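Local coordinates for tryptophan synthase alpha-subunit (Pyrococcus furiosus, PDB 1GEQ), which catalyses, as the alpha subunit of tryptophan synthase, the aldol cleavage of indoleglycerol phosphate to indole and glyceraldehyde 3-phosphate, at residues P16-T21 with L65-W70; L22-A27 with E236-K241; A27-A32 with S79-V84; T178-L183 with V206-K211. All blocks are in the same frame, centred on the assembly; numbering follows the deposited sequence.

Contact 1. Residues P16-T21 with L65-W70; sequences PDKQST and LREAFW
Lys18 lies over one face of the Trp70 indole in a cation-pi contact on the protein surface, where the start of helix 18-28 meets the first turns of helix 65-76 on the outside of the TIM barrel. NZ of Lys18 stands 4.3 Å from the centroid of the five-membered ring of Trp70 and 7° off its normal. Further back along the chain, Lys18 CD makes a CH-pi contact 4.2 Å from the centroid of the six-membered ring, so the aliphatic part and the charged end share one indole face. CG of Lys18 sits between its backbone N and carbonyl carbon (chi1 70°), and beyond it the chain is extended across the indole at about a right angle. On its way it also crosses Glu67, with Lys18 CD 3.9 Å from Glu67 CG. Gln19 reaches the indole obliquely, its NE2 3.4 Å from Trp70 CH2, with the amide and ring planes 78° apart. The helix start itself is N-capped by Asp17, whose OD1 accepts from both N and OG of Ser20, while OD2 forms a salt bridge with Arg232. The charges of Lys18 and Glu67 do not meet directly: NZ is 4.7 Å from OE1, and a water accepts from NZ and donates to OE1. The ammonium is thus shared between an aromatic face and a solvent-mediated link to the carboxylate, which probably favours its charged form.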
# COMPACT_ATOMS: atom_id res chain seq x y z
N PRO A 16 2.63 1.08 -16.55
CA PRO A 16 1.93 0.69 -17.77
C PRO A 16 2.05 -0.79 -18.16
O PRO A 16 1.27 -1.30 -18.97
CB PRO A 16 2.55 1.60 -18.83
CG PRO A 16 3.98 1.61 -18.40
CD PRO A 16 3.85 1.86 -16.89
N ASP A 17 3.06 -1.47 -17.61
CA ASP A 17 3.28 -2.89 -17.89
C ASP A 17 4.09 -3.52 -16.76
O ASP A 17 4.73 -2.81 -15.99
CB ASP A 17 3.97 -3.07 -19.26
CG ASP A 17 5.19 -2.19 -19.43
OD1 ASP A 17 6.22 -2.45 -18.78
OD2 ASP A 17 5.13 -1.23 -20.23
N LYS A 18 4.07 -4.85 -16.66
CA LYS A 18 4.77 -5.53 -15.58
C LYS A 18 6.27 -5.27 -15.52
O LYS A 18 6.84 -5.25 -14.42
CB LYS A 18 4.51 -7.04 -15.65
CG LYS A 18 5.18 -7.76 -16.81
CD LYS A 18 4.97 -9.27 -16.70
CE LYS A 18 5.82 -10.00 -17.74
NZ LYS A 18 5.64 -11.47 -17.66
N GLN A 19 6.90 -5.07 -16.67
CA GLN A 19 8.34 -4.81 -16.69
C GLN A 19 8.66 -3.42 -16.16
O GLN A 19 9.64 -3.22 -15.44
CB GLN A 19 8.89 -4.95 -18.11
CG GLN A 19 10.40 -4.86 -18.18
CD GLN A 19 11.08 -6.00 -17.43
OE1 GLN A 19 11.99 -5.78 -16.62
NE2 GLN A 19 10.63 -7.22 -17.69
N SER A 20 7.83 -2.44 -16.51
CA SER A 20 8.06 -1.08 -16.04
C SER A 20 7.88 -1.03 -14.52
O SER A 20 8.65 -0.38 -13.83
CB SER A 20 7.10 -0.11 -16.73
OG SER A 20 7.40 -0.02 -18.12
N THR A 21 6.87 -1.74 -14.02
CA THR A 21 6.61 -1.77 -12.58
C THR A 21 7.87 -2.21 -11.86
O THR A 21 8.31 -1.57 -10.91
CB THR A 21 5.46 -2.74 -12.23
OG1 THR A 21 4.26 -2.34 -12.91
CG2 THR A 21 5.20 -2.74 -10.73
N LEU A 65 -3.42 -11.35 -13.06
CA LEU A 65 -3.20 -11.53 -11.63
C LEU A 65 -1.84 -12.09 -11.26
O LEU A 65 -1.13 -11.51 -10.43
CB LEU A 65 -4.28 -12.44 -11.03
CG LEU A 65 -4.13 -12.67 -9.52
CD1 LEU A 65 -4.52 -11.40 -8.78
CD2 LEU A 65 -5.02 -13.83 -9.08
N ARG A 66 -1.48 -13.22 -11.85
CA ARG A 66 -0.22 -13.88 -11.56
C ARG A 66 1.01 -13.04 -11.87
O ARG A 66 2.09 -13.26 -11.30
CB ARG A 66 -0.15 -15.22 -12.29
CG ARG A 66 -1.31 -16.15 -11.96
CD ARG A 66 -0.84 -17.46 -11.32
NE ARG A 66 -1.50 -17.72 -10.04
CZ ARG A 66 -2.82 -17.82 -9.87
NH1 ARG A 66 -3.64 -17.69 -10.91
NH2 ARG A 66 -3.32 -18.04 -8.66
N GLU A 67 0.87 -12.06 -12.76
CA GLU A 67 2.01 -11.21 -13.10
C GLU A 67 2.46 -10.43 -11.88
O GLU A 67 3.61 -10.00 -11.80
CB GLU A 67 1.64 -10.27 -14.25
CG GLU A 67 1.65 -10.96 -15.60
CD GLU A 67 1.11 -10.08 -16.71
OE1 GLU A 67 1.03 -10.57 -17.86
OE2 GLU A 67 0.77 -8.91 -16.44
N ALA A 68 1.55 -10.24 -10.93
CA ALA A 68 1.89 -9.52 -9.71
C ALA A 68 2.94 -10.33 -8.97
O ALA A 68 3.91 -9.79 -8.46
CB ALA A 68 0.64 -9.35 -8.85
N PHE A 69 2.73 -11.64 -8.92
CA PHE A 69 3.66 -12.53 -8.24
C PHE A 69 5.01 -12.57 -8.96
O PHE A 69 6.04 -12.79 -8.34
CB PHE A 69 3.08 -13.94 -8.13
CG PHE A 69 1.80 -14.01 -7.32
CD1 PHE A 69 1.73 -13.42 -6.06
CD2 PHE A 69 0.69 -14.68 -7.82
CE1 PHE A 69 0.55 -13.50 -5.30
CE2 PHE A 69 -0.49 -14.77 -7.07
CZ PHE A 69 -0.56 -14.17 -5.81
N TRP A 70 4.99 -12.35 -10.27
CA TRP A 70 6.21 -12.35 -11.07
C TRP A 70 7.05 -11.14 -10.68
O TRP A 70 8.26 -11.23 -10.50
CB TRP A 70 5.87 -12.26 -12.56
CG TRP A 70 7.08 -12.10 -13.45
CD1 TRP A 70 7.83 -13.10 -14.00
CD2 TRP A 70 7.68 -10.87 -13.88
NE1 TRP A 70 8.87 -12.57 -14.73
CE2 TRP A 70 8.79 -11.20 -14.67
CE3 TRP A 70 7.38 -9.52 -13.66
CZ2 TRP A 70 9.62 -10.23 -15.26
CZ3 TRP A 70 8.19 -8.55 -14.23
CH2 TRP A 70 9.30 -8.91 -15.02
O HOH W 1 3.30 -12.52 -17.89

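Contact 2. Residues L22-A27 with E236-K241; sequences LNFLLA and EFLKKK
Leu238 lays its CD1 methyl over one face of the Phe24 ring, and Lys239, the next residue, runs alongside Ala27; these two neighbours carry the whole contact from the side of 236-241. Leu238 comes first. With CG anti to the carbonyl carbon and CD1 in turn anti to CA (chi2 173°), the side chain holds CD1 3.5 Å above the plane of the Phe24 ring, displaced toward the rim. The closest ring atom is Phe24 CD1, 3.6 Å from Leu238 CD1, and the methyl lies 4.0 Å from the centroid of the Phe24 ring, 26° off the normal, which fits a CH-pi contact. Both residues are buried, and helix 221-230 adds to the same apolar layer through Ile227 against Phe24 and Leu223 against Leu238. The helices being joined are the first and the last of the chain, 18-28 and 235-246, packed side by side on the outer layer of the TIM barrel, where the closed eight-stranded sheet brings the two ends of the sequence together. Next along the segment, Lys239 meets Ala27 with its methylenes. Its CD is 4.1 Å from Ala27 CB, and the bend at chi3 (71°) brings CE to 3.8 Å from Ala27 O. An alanine in place of Lys239 would probably leave the Ala27 methyl and carbonyl oxygen without their aliphatic cover on this side. Lys239 also touches Tyr31, a few residues further on from Ala27.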
# COMPACT_ATOMS: atom_id res chain seq x y z
N LEU A 22 8.45 -3.33 -12.30
CA LEU A 22 9.68 -3.84 -11.70
C LEU A 22 10.77 -2.78 -11.75
O LEU A 22 11.45 -2.52 -10.76
CB LEU A 22 10.14 -5.11 -12.44
CG LEU A 22 11.43 -5.78 -11.96
CD1 LEU A 22 11.36 -6.05 -10.46
CD2 LEU A 22 11.66 -7.07 -12.74
N ASN A 23 10.93 -2.15 -12.92
CA ASN A 23 11.93 -1.10 -13.08
C ASN A 23 11.70 0.04 -12.09
O ASN A 23 12.66 0.59 -11.53
CB ASN A 23 11.90 -0.54 -14.50
CG ASN A 23 12.50 -1.48 -15.52
OD1 ASN A 23 13.08 -2.51 -15.17
ND2 ASN A 23 12.37 -1.13 -16.80
N PHE A 24 10.44 0.40 -11.88
CA PHE A 24 10.13 1.48 -10.94
C PHE A 24 10.52 1.07 -9.52
O PHE A 24 11.12 1.85 -8.80
CB PHE A 24 8.64 1.83 -10.97
CG PHE A 24 8.14 2.31 -12.32
CD1 PHE A 24 8.99 2.97 -13.21
CD2 PHE A 24 6.80 2.15 -12.67
CE1 PHE A 24 8.51 3.47 -14.42
CE2 PHE A 24 6.32 2.65 -13.88
CZ PHE A 24 7.17 3.30 -14.76
N LEU A 25 10.17 -0.15 -9.13
CA LEU A 25 10.48 -0.64 -7.79
C LEU A 25 11.98 -0.63 -7.50
O LEU A 25 12.42 -0.18 -6.44
CB LEU A 25 9.93 -2.06 -7.61
CG LEU A 25 8.41 -2.23 -7.59
CD1 LEU A 25 8.06 -3.70 -7.42
CD2 LEU A 25 7.81 -1.40 -6.48
N LEU A 26 12.77 -1.13 -8.45
CA LEU A 26 14.22 -1.17 -8.28
C LEU A 26 14.80 0.24 -8.15
O LEU A 26 15.75 0.45 -7.41
CB LEU A 26 14.85 -1.91 -9.47
CG LEU A 26 14.53 -3.41 -9.49
CD1 LEU A 26 14.89 -4.02 -10.83
CD2 LEU A 26 15.29 -4.09 -8.37
N ALA A 27 14.21 1.20 -8.86
CA ALA A 27 14.71 2.56 -8.78
C ALA A 27 14.34 3.27 -7.47
O ALA A 27 15.10 4.12 -7.00
CB ALA A 27 14.19 3.37 -9.97
N GLU A 236 13.12 8.21 -13.85
CA GLU A 236 13.90 9.34 -13.35
C GLU A 236 13.05 10.38 -12.63
O GLU A 236 13.49 10.98 -11.64
CB GLU A 236 14.65 10.02 -14.50
CG GLU A 236 15.12 9.05 -15.58
CD GLU A 236 13.97 8.49 -16.40
OE1 GLU A 236 13.77 7.26 -16.42
OE2 GLU A 236 13.24 9.29 -17.03
N PHE A 237 11.83 10.61 -13.11
CA PHE A 237 10.98 11.59 -12.47
C PHE A 237 10.44 11.09 -11.12
O PHE A 237 10.17 11.88 -10.23
CB PHE A 237 9.83 11.99 -13.39
CG PHE A 237 10.29 12.51 -14.74
CD1 PHE A 237 10.38 11.65 -15.83
CD2 PHE A 237 10.68 13.83 -14.90
CE1 PHE A 237 10.86 12.11 -17.06
CE2 PHE A 237 11.16 14.30 -16.13
CZ PHE A 237 11.25 13.43 -17.21
N LEU A 238 10.30 9.78 -10.99
CA LEU A 238 9.83 9.19 -9.73
C LEU A 238 10.90 9.40 -8.65
O LEU A 238 10.58 9.80 -7.53
CB LEU A 238 9.56 7.69 -9.91
CG LEU A 238 8.38 7.30 -10.82
CD1 LEU A 238 8.36 5.78 -11.03
CD2 LEU A 238 7.08 7.79 -10.21
N LYS A 239 12.16 9.16 -9.00
CA LYS A 239 13.25 9.34 -8.05
C LYS A 239 13.33 10.80 -7.62
O LYS A 239 13.50 11.10 -6.44
CB LYS A 239 14.58 8.90 -8.69
CG LYS A 239 14.55 7.49 -9.27
CD LYS A 239 15.88 7.10 -9.92
CE LYS A 239 16.98 6.89 -8.88
NZ LYS A 239 18.09 7.88 -9.03
N LYS A 240 13.19 11.71 -8.58
CA LYS A 240 13.25 13.13 -8.28
C LYS A 240 12.12 13.57 -7.35
O LYS A 240 12.31 14.41 -6.48
CB LYS A 240 13.23 13.95 -9.57
CG LYS A 240 14.57 13.96 -10.29
CD LYS A 240 15.56 14.84 -9.55
CE LYS A 240 15.33 16.30 -9.90
NZ LYS A 240 15.76 17.22 -8.80
N LYS A 241 10.94 12.98 -7.53
CA LYS A 241 9.81 13.33 -6.68
C LYS A 241 10.01 12.80 -5.26
O LYS A 241 9.73 13.50 -4.28
CB LYS A 241 8.51 12.79 -7.29
CG LYS A 241 7.29 12.94 -6.41
CD LYS A 241 7.17 14.33 -5.77
CE LYS A 241 6.34 15.29 -6.59
NZ LYS A 241 5.83 16.40 -5.72

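Contact 3. Residues A27-A32 with S79-V84; sequences ALDEYA and SSTPIV
Asp29 presents its two carboxylate oxygens to two different hydroxyls, OD1 to Ser79 and OD2 to Thr81, in a fork that ties residues 27-32, which carry the last part of the first outer helix of the barrel, to the loop entering its third strand, 83-87. With CG anti to its backbone N (chi1 -163°), the carboxylate reaches across to the loop. Ser79 OG donates to Asp29 OD1 over 2.6 Å, approaching on the syn side and 25° out of the carboxylate plane. Asp29 and Thr81 lie alongside each other, pointing opposite ways, and Thr81 OG1 donates to Asp29 OD2 in a very short bond of 2.5 Å. Ser79 OG is gripped twice, since it also accepts from Thr81 N over 3.0 Å at an N-H...O angle of 172°, closing an ST turn. A water donates to both Thr81 OG1 and Ala32 O, adding a second bridge beside the fork. Arg76 NH1 donates to the carbonyl oxygens of both Ser79 and Thr81. Replacing Asp29 by an alanine would probably leave both hydroxyls without the carboxylate that accepts from them, and the polar link between the two segments reduced to the water. Two donated bonds spread over both oxygens would be expected to favour the ionised carboxylate and to fix its rotation.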
# COMPACT_ATOMS: atom_id res chain seq x y z
N ALA A 27 14.21 1.20 -8.86
CA ALA A 27 14.71 2.56 -8.78
C ALA A 27 14.34 3.27 -7.47
O ALA A 27 15.10 4.12 -7.00
CB ALA A 27 14.19 3.37 -9.97
N LEU A 28 13.20 2.93 -6.89
CA LEU A 28 12.77 3.58 -5.65
C LEU A 28 13.20 2.84 -4.38
O LEU A 28 13.12 3.38 -3.28
CB LEU A 28 11.24 3.72 -5.62
CG LEU A 28 10.58 4.57 -6.71
CD1 LEU A 28 9.06 4.50 -6.58
CD2 LEU A 28 11.07 6.00 -6.59
N ASP A 29 13.67 1.61 -4.54
CA ASP A 29 14.08 0.80 -3.40
C ASP A 29 15.02 1.48 -2.40
O ASP A 29 14.82 1.37 -1.19
CB ASP A 29 14.71 -0.50 -3.87
CG ASP A 29 14.77 -1.54 -2.77
OD1 ASP A 29 15.69 -2.39 -2.80
OD2 ASP A 29 13.90 -1.52 -1.88
N GLU A 30 16.04 2.18 -2.88
CA GLU A 30 16.99 2.82 -1.97
C GLU A 30 16.39 3.91 -1.09
O GLU A 30 17.03 4.35 -0.14
CB GLU A 30 18.19 3.40 -2.73
CG GLU A 30 17.84 4.49 -3.72
CD GLU A 30 19.08 5.23 -4.21
OE1 GLU A 30 19.19 5.47 -5.43
OE2 GLU A 30 19.92 5.59 -3.36
N TYR A 31 15.18 4.36 -1.40
CA TYR A 31 14.55 5.40 -0.59
C TYR A 31 13.39 4.85 0.24
O TYR A 31 12.90 5.53 1.14
CB TYR A 31 13.97 6.52 -1.47
CG TYR A 31 14.88 7.11 -2.51
CD1 TYR A 31 14.79 6.71 -3.84
CD2 TYR A 31 15.80 8.10 -2.18
CE1 TYR A 31 15.57 7.30 -4.83
CE2 TYR A 31 16.60 8.70 -3.16
CZ TYR A 31 16.47 8.29 -4.48
OH TYR A 31 17.24 8.89 -5.46
N ALA A 32 12.97 3.63 -0.07
CA ALA A 32 11.82 3.02 0.60
C ALA A 32 12.08 2.21 1.87
O ALA A 32 13.06 1.48 1.97
CB ALA A 32 11.08 2.15 -0.40
N SER A 79 16.37 -7.46 -3.77
CA SER A 79 16.11 -6.73 -2.53
C SER A 79 15.31 -7.48 -1.47
O SER A 79 14.58 -8.42 -1.76
CB SER A 79 15.39 -5.42 -2.85
OG SER A 79 15.07 -4.70 -1.67
N SER A 80 15.47 -7.03 -0.23
CA SER A 80 14.77 -7.63 0.90
C SER A 80 13.75 -6.65 1.49
O SER A 80 13.14 -6.91 2.52
CB SER A 80 15.77 -8.06 1.97
OG SER A 80 16.59 -6.97 2.36
N THR A 81 13.57 -5.51 0.83
CA THR A 81 12.63 -4.51 1.32
C THR A 81 11.24 -5.11 1.45
O THR A 81 10.74 -5.76 0.52
CB THR A 81 12.58 -3.30 0.37
OG1 THR A 81 13.89 -2.75 0.25
CG2 THR A 81 11.62 -2.22 0.90
N PRO A 82 10.60 -4.93 2.61
CA PRO A 82 9.27 -5.45 2.88
C PRO A 82 8.27 -5.05 1.78
O PRO A 82 8.26 -3.90 1.34
CB PRO A 82 8.92 -4.83 4.23
CG PRO A 82 10.27 -4.68 4.89
CD PRO A 82 11.11 -4.16 3.77
N ILE A 83 7.46 -6.01 1.36
CA ILE A 83 6.46 -5.79 0.32
C ILE A 83 5.08 -6.11 0.86
O ILE A 83 4.86 -7.18 1.44
CB ILE A 83 6.69 -6.72 -0.91
CG1 ILE A 83 7.85 -6.21 -1.77
CG2 ILE A 83 5.41 -6.82 -1.74
CD1 ILE A 83 7.55 -4.93 -2.52
N VAL A 84 4.15 -5.18 0.67
CA VAL A 84 2.78 -5.39 1.10
C VAL A 84 1.92 -5.40 -0.16
O VAL A 84 1.93 -4.43 -0.93
CB VAL A 84 2.27 -4.26 2.03
CG1 VAL A 84 0.79 -4.47 2.33
CG2 VAL A 84 3.07 -4.23 3.32
O HOH W 2 14.61 -1.29 2.75

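Contact 4. Residues T178-L183 with V206-K211; sequences TAYDLL and VVSLLK
Tyr180 OH and Ser208 OG are joined by a hydrogen bond of 2.5 Å, in which either hydroxyl may be the donor. The serine oxygen arrives at the edge of the phenol, near the ring plane, and is 3.3 Å from Tyr180 CE2. Tyr180 has CG anti to the carbonyl carbon (chi1 -82°), a torsion that carries the ring across the groove between the helices until its hydroxyl meets the neighbouring one. Ser208 points its CB toward helix 177-189 and, with OG anti to the backbone N (chi1 170°), extends the oxygen further in the same direction. Beneath this polar bond the contact turns apolar. Leu209 CD2 packs 3.9 Å from Tyr180 CE2, obliquely to the ring, and the leucine lies crosswise to the tyrosine. One turn further along the first helix, Leu183 brings its CD2 to 4.3 Å from Leu209 CD2, while Leu183 CD2 also lies 4.0 Å from Leu209 O. Leu183 and Leu209 are both buried, whereas Tyr180 and Ser208 are partly exposed, so the hydroxyl pair borders an apolar interior. The short segments 178-183 and 206-211 run in similar directions, their axes 33° apart and 11.4 Å from each other at closest approach, as expected for successive outer helices of a TIM barrel. Strand 194-197 lies between them in sequence and beneath them in space: Val196 touches both Leu183 and Leu209, while Leu162 of strand 159-163 lies against Leu182 and Leu183.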
# COMPACT_ATOMS: atom_id res chain seq x y z
N THR A 178 -9.49 16.43 9.45
CA THR A 178 -10.09 15.16 9.82
C THR A 178 -9.08 14.02 9.72
O THR A 178 -9.18 13.03 10.44
CB THR A 178 -11.34 14.86 8.95
OG1 THR A 178 -12.10 13.82 9.57
CG2 THR A 178 -10.93 14.44 7.55
N ALA A 179 -8.10 14.18 8.83
CA ALA A 179 -7.06 13.18 8.64
C ALA A 179 -6.07 13.27 9.81
O ALA A 179 -5.59 12.25 10.31
CB ALA A 179 -6.34 13.43 7.32
N TYR A 180 -5.75 14.49 10.23
CA TYR A 180 -4.85 14.67 11.36
C TYR A 180 -5.52 14.13 12.62
O TYR A 180 -4.85 13.56 13.49
CB TYR A 180 -4.53 16.15 11.56
CG TYR A 180 -3.43 16.67 10.66
CD1 TYR A 180 -3.72 17.51 9.58
CD2 TYR A 180 -2.11 16.33 10.89
CE1 TYR A 180 -2.71 18.00 8.76
CE2 TYR A 180 -1.08 16.82 10.07
CZ TYR A 180 -1.40 17.65 9.01
OH TYR A 180 -0.39 18.15 8.21
N ASP A 181 -6.84 14.30 12.71
CA ASP A 181 -7.58 13.82 13.87
C ASP A 181 -7.50 12.31 13.94
O ASP A 181 -7.33 11.73 15.02
CB ASP A 181 -9.05 14.25 13.80
CG ASP A 181 -9.88 13.68 14.94
OD1 ASP A 181 -10.60 12.67 14.73
OD2 ASP A 181 -9.80 14.23 16.06
N LEU A 182 -7.63 11.66 12.79
CA LEU A 182 -7.58 10.21 12.72
C LEU A 182 -6.21 9.73 13.21
O LEU A 182 -6.10 8.75 13.93
CB LEU A 182 -7.80 9.75 11.28
CG LEU A 182 -8.27 8.32 10.99
CD1 LEU A 182 -7.71 7.87 9.64
CD2 LEU A 182 -7.84 7.38 12.06
N LEU A 183 -5.15 10.41 12.78
CA LEU A 183 -3.79 10.05 13.17
C LEU A 183 -3.59 10.22 14.68
O LEU A 183 -3.05 9.35 15.35
CB LEU A 183 -2.78 10.92 12.41
CG LEU A 183 -1.30 10.79 12.82
CD1 LEU A 183 -0.84 9.34 12.71
CD2 LEU A 183 -0.49 11.70 11.92
N VAL A 206 5.09 15.59 4.47
CA VAL A 206 5.86 14.53 5.11
C VAL A 206 6.37 14.99 6.47
O VAL A 206 6.20 14.29 7.47
CB VAL A 206 7.04 14.10 4.21
CG1 VAL A 206 7.92 13.09 4.93
CG2 VAL A 206 6.51 13.51 2.91
N VAL A 207 6.96 16.18 6.52
CA VAL A 207 7.48 16.71 7.78
C VAL A 207 6.38 16.81 8.84
O VAL A 207 6.56 16.38 9.98
CB VAL A 207 8.11 18.11 7.56
CG1 VAL A 207 8.58 18.69 8.89
CG2 VAL A 207 9.28 18.00 6.58
N SER A 208 5.25 17.38 8.46
CA SER A 208 4.12 17.54 9.37
C SER A 208 3.59 16.20 9.89
O SER A 208 3.37 16.03 11.09
CB SER A 208 2.99 18.29 8.67
OG SER A 208 1.81 18.25 9.46
N LEU A 209 3.38 15.25 8.98
CA LEU A 209 2.85 13.95 9.37
C LEU A 209 3.80 13.17 10.30
O LEU A 209 3.35 12.55 11.26
CB LEU A 209 2.50 13.13 8.13
CG LEU A 209 1.32 13.76 7.36
CD1 LEU A 209 1.16 13.08 6.00
CD2 LEU A 209 0.06 13.65 8.18
N LEU A 210 5.09 13.21 10.02
CA LEU A 210 6.04 12.51 10.88
C LEU A 210 6.05 13.19 12.24
O LEU A 210 6.07 12.53 13.27
CB LEU A 210 7.44 12.51 10.25
CG LEU A 210 7.58 11.59 9.02
CD1 LEU A 210 9.00 11.68 8.47
CD2 LEU A 210 7.25 10.16 9.43
N LYS A 211 6.02 14.52 12.24
CA LYS A 211 6.04 15.28 13.49
C LYS A 211 4.82 14.94 14.35
O LYS A 211 4.89 14.97 15.59
CB LYS A 211 6.08 16.78 13.19
CG LYS A 211 6.33 17.65 14.41
CD LYS A 211 6.69 19.09 14.01
CE LYS A 211 5.59 19.76 13.20
NZ LYS A 211 5.89 21.20 12.93

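All four contacts belong to one TIM barrel, and three share helix 18-28. Contact 1 takes its N-terminal end, contact 2 its middle, and contact 3 its last residues and those that follow. Their centres lie 11 to 16 Å apart. Contacts 1 and 2 touch through Trp70 with Leu22; contacts 2 and 3 share Ala27 and touch through Lys239 with Tyr31 and Leu28. Along the chain, the segments of contact 1 alternate with those of contacts 2 and 3, while contacts 3 and 4 both fall between the two segments of contact 2, which closes the ring of outer helices. Contact 4 joins the consecutive helices 177-189 and 203-211 on the opposite side of the chain's centre from contact 1, their centres 32 Å apart.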